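Local coordinates for protein AtxE2 (Asticcacaulis excentricus, PDB 5TXE) that hydrolyses the isopeptide bond of the threaded lasso peptides astexin-2 and astexin-3, converting them into linear peptides, at residues A545-S550 / N651-W656; L602-A607 / K626-I631. The protein carries 1 engineered substitution. One frame throughout, in Å; residues are numbered along the deposited sequence.

Contact 1: A545-S550 / N651-W656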
loop_
_atom_site.group_PDB
_atom_site.type_symbol
_atom_site.label_atom_id
_atom_site.label_comp_id
_atom_site.label_asym_id
_atom_site.label_seq_id
_atom_site.Cartn_x
_atom_site.Cartn_y
_atom_site.Cartn_z
ATOM N N ALA A 545 25.493 -3.816 2.550
ATOM C CA ALA A 545 24.626 -5.003 2.275
ATOM C C ALA A 545 23.249 -4.545 1.847
ATOM O O ALA A 545 22.842 -3.411 2.187
ATOM C CB ALA A 545 24.549 -5.902 3.477
ATOM N N ALA A 546 22.578 -5.358 1.036
ATOM C CA ALA A 546 21.266 -5.000 0.560
ATOM C C ALA A 546 20.354 -6.198 0.400
ATOM O O ALA A 546 20.832 -7.338 0.250
ATOM C CB ALA A 546 21.371 -4.223 -0.718
ATOM N N VAL A 547 19.047 -5.925 0.488
ATOM C CA VAL A 547 18.008 -6.848 0.226
ATOM C C VAL A 547 17.001 -6.158 -0.664
ATOM O O VAL A 547 16.707 -4.991 -0.462
ATOM C CB VAL A 547 17.319 -7.300 1.501
ATOM C CG1 VAL A 547 16.175 -8.259 1.166
ATOM C CG2 VAL A 547 18.326 -8.013 2.407
ATOM N N THR A 548 16.505 -6.863 -1.690
ATOM C CA THR A 548 15.434 -6.352 -2.551
ATOM C C THR A 548 14.403 -7.459 -2.790
ATOM O O THR A 548 14.746 -8.632 -2.746
ATOM C CB THR A 548 16.005 -5.797 -3.861
ATOM O OG1 THR A 548 14.959 -5.275 -4.629
ATOM C CG2 THR A 548 16.640 -6.865 -4.747
ATOM N N SER A 549 13.165 -7.115 -3.040
ATOM C CA SER A 549 12.132 -8.107 -3.327
ATOM C C SER A 549 12.031 -8.420 -4.821
ATOM O O SER A 549 11.403 -9.391 -5.205
ATOM C CB SER A 549 10.801 -7.588 -2.899
ATOM O OG SER A 549 10.422 -6.542 -3.781
ATOM N N SER A 550 12.642 -7.607 -5.646
ATOM C CA SER A 550 12.634 -7.839 -7.063
ATOM C C SER A 550 13.894 -7.298 -7.751
ATOM O O SER A 550 14.642 -6.496 -7.200
ATOM C CB SER A 550 11.422 -7.184 -7.709
ATOM O OG SER A 550 11.473 -5.770 -7.545
ATOM N N ASN A 651 12.707 -13.395 8.524
ATOM C CA ASN A 651 13.814 -14.072 9.220
ATOM C C ASN A 651 15.089 -14.125 8.415
ATOM O O ASN A 651 16.172 -13.959 8.967
ATOM C CB ASN A 651 13.431 -15.482 9.584
ATOM C CG ASN A 651 12.566 -15.523 10.822
ATOM O OD1 ASN A 651 12.782 -14.776 11.739
ATOM N ND2 ASN A 651 11.616 -16.408 10.858
ATOM N N ARG A 652 14.981 -14.347 7.108
ATOM C CA ARG A 652 16.165 -14.394 6.321
ATOM C C ARG A 652 16.781 -12.988 6.173
ATOM O O ARG A 652 17.994 -12.836 6.021
ATOM C CB ARG A 652 15.855 -15.008 4.961
ATOM C CG ARG A 652 17.115 -15.347 4.178
ATOM C CD ARG A 652 16.748 -15.922 2.804
ATOM N NE ARG A 652 16.343 -17.331 2.853
ATOM C CZ ARG A 652 15.099 -17.775 2.722
ATOM N NH1 ARG A 652 14.118 -16.968 2.604
ATOM N NH2 ARG A 652 14.850 -19.074 2.766
ATOM N N THR A 653 15.942 -11.975 6.098
ATOM C CA THR A 653 16.452 -10.660 5.951
ATOM C C THR A 653 17.191 -10.213 7.236
ATOM O O THR A 653 18.250 -9.612 7.153
ATOM C CB THR A 653 15.329 -9.690 5.632
ATOM O OG1 THR A 653 15.012 -9.849 4.262
ATOM C CG2 THR A 653 15.770 -8.257 5.855
ATOM N N ILE A 654 16.664 -10.571 8.409
ATOM C CA ILE A 654 17.387 -10.327 9.664
ATOM C C ILE A 654 18.679 -11.114 9.690
ATOM O O ILE A 654 19.730 -10.569 10.032
ATOM C CB ILE A 654 16.531 -10.657 10.872
ATOM C CG1 ILE A 654 15.435 -9.632 10.984
ATOM C CG2 ILE A 654 17.322 -10.627 12.164
ATOM C CD1 ILE A 654 14.326 -10.030 11.929
ATOM N N ASP A 655 18.639 -12.378 9.303
ATOM C CA ASP A 655 19.843 -13.171 9.337
ATOM C C ASP A 655 20.890 -12.555 8.404
ATOM O O ASP A 655 22.089 -12.563 8.682
ATOM C CB ASP A 655 19.603 -14.601 8.856
ATOM C CG ASP A 655 18.750 -15.452 9.796
ATOM O OD1 ASP A 655 18.460 -15.029 10.932
ATOM O OD2 ASP A 655 18.329 -16.559 9.380
ATOM N N TRP A 656 20.436 -12.088 7.260
ATOM C CA TRP A 656 21.352 -11.585 6.264
ATOM C C TRP A 656 22.097 -10.376 6.815
ATOM O O TRP A 656 23.322 -10.305 6.694
ATOM C CB TRP A 656 20.601 -11.205 5.016
ATOM C CG TRP A 656 21.346 -10.644 3.897
ATOM C CD1 TRP A 656 21.371 -9.341 3.533
ATOM C CD2 TRP A 656 22.025 -11.344 2.881
ATOM N NE1 TRP A 656 22.068 -9.167 2.379
ATOM C CE2 TRP A 656 22.498 -10.386 1.952
ATOM C CE3 TRP A 656 22.330 -12.680 2.672
ATOM C CZ2 TRP A 656 23.259 -10.723 0.860
ATOM C CZ3 TRP A 656 23.069 -13.021 1.530
ATOM C CH2 TRP A 656 23.477 -12.068 0.623
#

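Contact 2: L602-A607 / K626-I631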
loop_
_atom_site.group_PDB
_atom_site.type_symbol
_atom_site.label_atom_id
_atom_site.label_comp_id
_atom_site.label_asym_id
_atom_site.label_seq_id
_atom_site.Cartn_x
_atom_site.Cartn_y
_atom_site.Cartn_z
ATOM N N LEU A 602 24.061 -8.779 -2.048
ATOM C CA LEU A 602 22.663 -8.539 -2.366
ATOM C C LEU A 602 21.867 -9.842 -2.277
ATOM O O LEU A 602 22.215 -10.870 -2.923
ATOM C CB LEU A 602 22.588 -8.030 -3.769
ATOM C CG LEU A 602 21.184 -7.835 -4.322
ATOM C CD1 LEU A 602 20.435 -6.796 -3.523
ATOM C CD2 LEU A 602 21.205 -7.454 -5.790
ATOM N N LEU A 603 20.822 -9.793 -1.470
ATOM C CA LEU A 603 19.846 -10.827 -1.373
ATOM C C LEU A 603 18.573 -10.421 -2.075
ATOM O O LEU A 603 18.037 -9.359 -1.770
ATOM C CB LEU A 603 19.552 -11.129 0.065
ATOM C CG LEU A 603 18.442 -12.141 0.312
ATOM C CD1 LEU A 603 18.842 -13.511 -0.118
ATOM C CD2 LEU A 603 18.170 -12.198 1.800
ATOM N N ILE A 604 18.074 -11.267 -2.993
ATOM C CA ILE A 604 16.794 -11.002 -3.676
ATOM C C ILE A 604 15.758 -12.049 -3.236
ATOM O O ILE A 604 15.964 -13.261 -3.419
ATOM C CB ILE A 604 16.956 -11.064 -5.214
ATOM C CG1 ILE A 604 18.103 -10.142 -5.682
ATOM C CG2 ILE A 604 15.708 -10.669 -5.944
ATOM C CD1 ILE A 604 18.679 -10.532 -7.034
ATOM N N GLN A 605 14.643 -11.594 -2.699
ATOM C CA GLN A 605 13.633 -12.502 -2.185
ATOM C C GLN A 605 12.433 -12.290 -3.047
ATOM O O GLN A 605 11.577 -11.429 -2.756
ATOM C CB GLN A 605 13.358 -12.208 -0.727
ATOM C CG GLN A 605 14.553 -12.535 0.158
ATOM C CD GLN A 605 14.188 -12.971 1.557
ATOM O OE1 GLN A 605 13.772 -14.140 1.765
ATOM N NE2 GLN A 605 14.414 -12.098 2.547
ATOM N N SER A 606 12.380 -13.023 -4.159
ATOM C CA SER A 606 11.413 -12.734 -5.211
ATOM C C SER A 606 10.212 -13.668 -5.230
ATOM O O SER A 606 10.334 -14.850 -4.966
ATOM C CB SER A 606 12.139 -12.837 -6.570
ATOM O OG SER A 606 11.315 -12.471 -7.649
ATOM N N ALA A 607 9.067 -13.131 -5.599
ATOM C CA ALA A 607 7.933 -13.939 -6.038
ATOM C C ALA A 607 8.284 -14.655 -7.323
ATOM O O ALA A 607 9.047 -14.105 -8.129
ATOM C CB ALA A 607 6.738 -13.050 -6.277
ATOM N N LYS A 626 30.203 -12.208 -7.774
ATOM C CA LYS A 626 29.726 -11.297 -6.781
ATOM C C LYS A 626 28.884 -12.019 -5.757
ATOM O O LYS A 626 28.278 -13.061 -6.053
ATOM C CB LYS A 626 28.926 -10.176 -7.481
ATOM C CG LYS A 626 29.757 -9.511 -8.571
ATOM C CD LYS A 626 31.086 -8.955 -7.994
ATOM C CE LYS A 626 31.947 -8.308 -9.058
ATOM N NZ LYS A 626 33.206 -7.701 -8.528
ATOM N N PRO A 627 28.798 -11.453 -4.546
ATOM C CA PRO A 627 28.000 -12.064 -3.470
ATOM C C PRO A 627 26.501 -11.765 -3.537
ATOM O O PRO A 627 26.002 -10.974 -2.762
ATOM C CB PRO A 627 28.599 -11.458 -2.224
ATOM C CG PRO A 627 29.135 -10.122 -2.668
ATOM C CD PRO A 627 29.500 -10.238 -4.100
ATOM N N VAL A 628 25.814 -12.485 -4.423
ATOM C CA VAL A 628 24.413 -12.323 -4.696
ATOM C C VAL A 628 23.713 -13.681 -4.404
ATOM O O VAL A 628 24.296 -14.740 -4.580
ATOM C CB VAL A 628 24.199 -11.933 -6.150
ATOM C CG1 VAL A 628 24.655 -13.029 -7.083
ATOM C CG2 VAL A 628 22.738 -11.622 -6.467
ATOM N N GLU A 629 22.475 -13.626 -3.941
ATOM C CA GLU A 629 21.661 -14.832 -3.722
ATOM C C GLU A 629 20.235 -14.453 -4.056
ATOM O O GLU A 629 19.775 -13.333 -3.765
ATOM C CB GLU A 629 21.766 -15.307 -2.284
ATOM C CG GLU A 629 20.904 -16.510 -1.992
ATOM C CD GLU A 629 21.268 -17.238 -0.723
ATOM O OE1 GLU A 629 20.496 -17.167 0.260
ATOM O OE2 GLU A 629 22.317 -17.915 -0.695
ATOM N N LEU A 630 19.546 -15.399 -4.689
ATOM C CA LEU A 630 18.162 -15.230 -5.125
ATOM C C LEU A 630 17.316 -16.342 -4.528
ATOM O O LEU A 630 17.665 -17.542 -4.596
ATOM C CB LEU A 630 18.099 -15.291 -6.665
ATOM C CG LEU A 630 16.746 -15.458 -7.368
ATOM C CD1 LEU A 630 15.851 -14.256 -7.101
ATOM C CD2 LEU A 630 16.890 -15.556 -8.860
ATOM N N ILE A 631 16.210 -15.944 -3.939
ATOM C CA ILE A 631 15.300 -16.850 -3.320
ATOM C C ILE A 631 14.030 -16.731 -4.086
ATOM O O ILE A 631 13.626 -15.644 -4.416
ATOM C CB ILE A 631 14.980 -16.475 -1.877
ATOM C CG1 ILE A 631 16.252 -16.297 -1.045
ATOM C CG2 ILE A 631 14.101 -17.522 -1.199
ATOM C CD1 ILE A 631 17.128 -17.556 -0.823
#

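Contact 1: A545-S550 / N651-W656
The indole of Trp656 meets the strand 545-548 obliquely, neither squarely by a face nor by an edge, with Ala545 CB, the carbonyl of Ala546 and Val547 CG2 gathered round its pyrrole part; the rings of Trp660 and Trp678 pack against it edge-to-face. This is the helix-on-sheet packing of an alpha/beta-hydrolase domain: residues 651-656 of helix 643-662 run almost antiparallel to strand 545-548, the two segment axes at 168° and 9.5 Å apart. Trp656 carries CG anti to its own backbone nitrogen (chi1 179°), which sends the indole down from the helix to the sheet. There NE1 reaches Ala546 O at 3.1 Å, but the N-H...O angle of 125° makes this a weak hydrogen bond. The same oxygen accepts the backbone N-H of Leu603 within the sheet, so the indole is its second, weaker donor. Beside it, Val547 CG2 lies 3.5 Å from Trp656 CD1, the valine and the tryptophan pointing in opposite senses as they pass. The methyl of Ala545 comes obliquely to the same end of the indole, 4.2 Å from NE1. An alanine in place of Trp656 would probably leave Val547 CG2 and Ala545 CB without their aromatic cover, deprive Ala546 O of its weak donor and open a gap between helix and sheet. One helical turn earlier, Thr653 meets the other branch of Val547. Its hydroxyl also makes a weak hydrogen bond back to Val649 O within the helix. The valine thus divides its methyls between two helix residues: CG2 goes to the indole, while CG1, anti to the backbone nitrogen, stands 3.7 Å from Thr653 OG1.

Contact 2: L602-A607 / K626-I631
Strands 602-607 and 628-631 run side by side in parallel, their segment axes 4.7 Å apart and inclined by 16°, and five backbone hydrogen bonds join them from Leu602 N to Pro627 O at one end to Ser606 N to Ile631 O at the other. They are the last two strands of the alpha/beta-hydrolase sheet, linked by a beta-alpha-beta crossover through helix 615-623; strand 628-633 is the outermost. Between the end bonds, Leu602 and Ile604 each accept from the second strand, and Ile604 N donates to Glu629 O. The shortest of the five, Ile631 N to Ile604 O at 2.7 Å, has a C=O...N angle of 175°, the donor standing almost in line with the carbonyl. Pro627, centre of an inverse gamma turn, offers its carbonyl just as the second strand begins.

On one face Leu602, Ile604, Val628 and Leu630 lie together. Leu630 CD1 comes within 3.8 Å of Ile604 CG2 and also touches Ser606 CB; Ile604 CD1 reaches back to Val628 CG2 at 4.2 Å. Phe618 of helix 615-623 packs on Val628 and Leu630. The opposite face carries Leu603, Gln605, Glu629 and Ile631, toward helix 643-662. Gln605 turns its polar end to Tyr633 and Arg652, and Glu629 OE1 takes a salt bridge from Arg677 and a hydrogen bond from Trp678 NE1. Leu603 has CG anti to the backbone nitrogen (chi1 175°), bringing CD1 over to the neighbouring strand. That methyl rests against two residues of it, 4.0 Å from Glu629 OE1 and 3.9 Å from Ile631 CG1.

In the fold
Contacts 1 and 2 lie about 8 Å apart, centre to centre, and share one sheet: strand 602-607 is the neighbour of 545-548, joined to it by probable hydrogen bonds from Thr548 N to Leu603 O (2.9 Å) and from Gln605 N to Thr548 O (3.0 Å). Helix 643-662 follows strand 628-633 in the chain and spans both contacts, with Trp656 CZ2 3.5 Å from Leu603 N. The sheet also leads to the charge relay: the side chain of Ser606 is about 4 Å from that of Glu610 and about 9 Å from that of His638, both inferred members, whereas the side chain of Val547 is about 12 Å from that of Glu610. The nucleophile position holds an engineered alanine, Ala527.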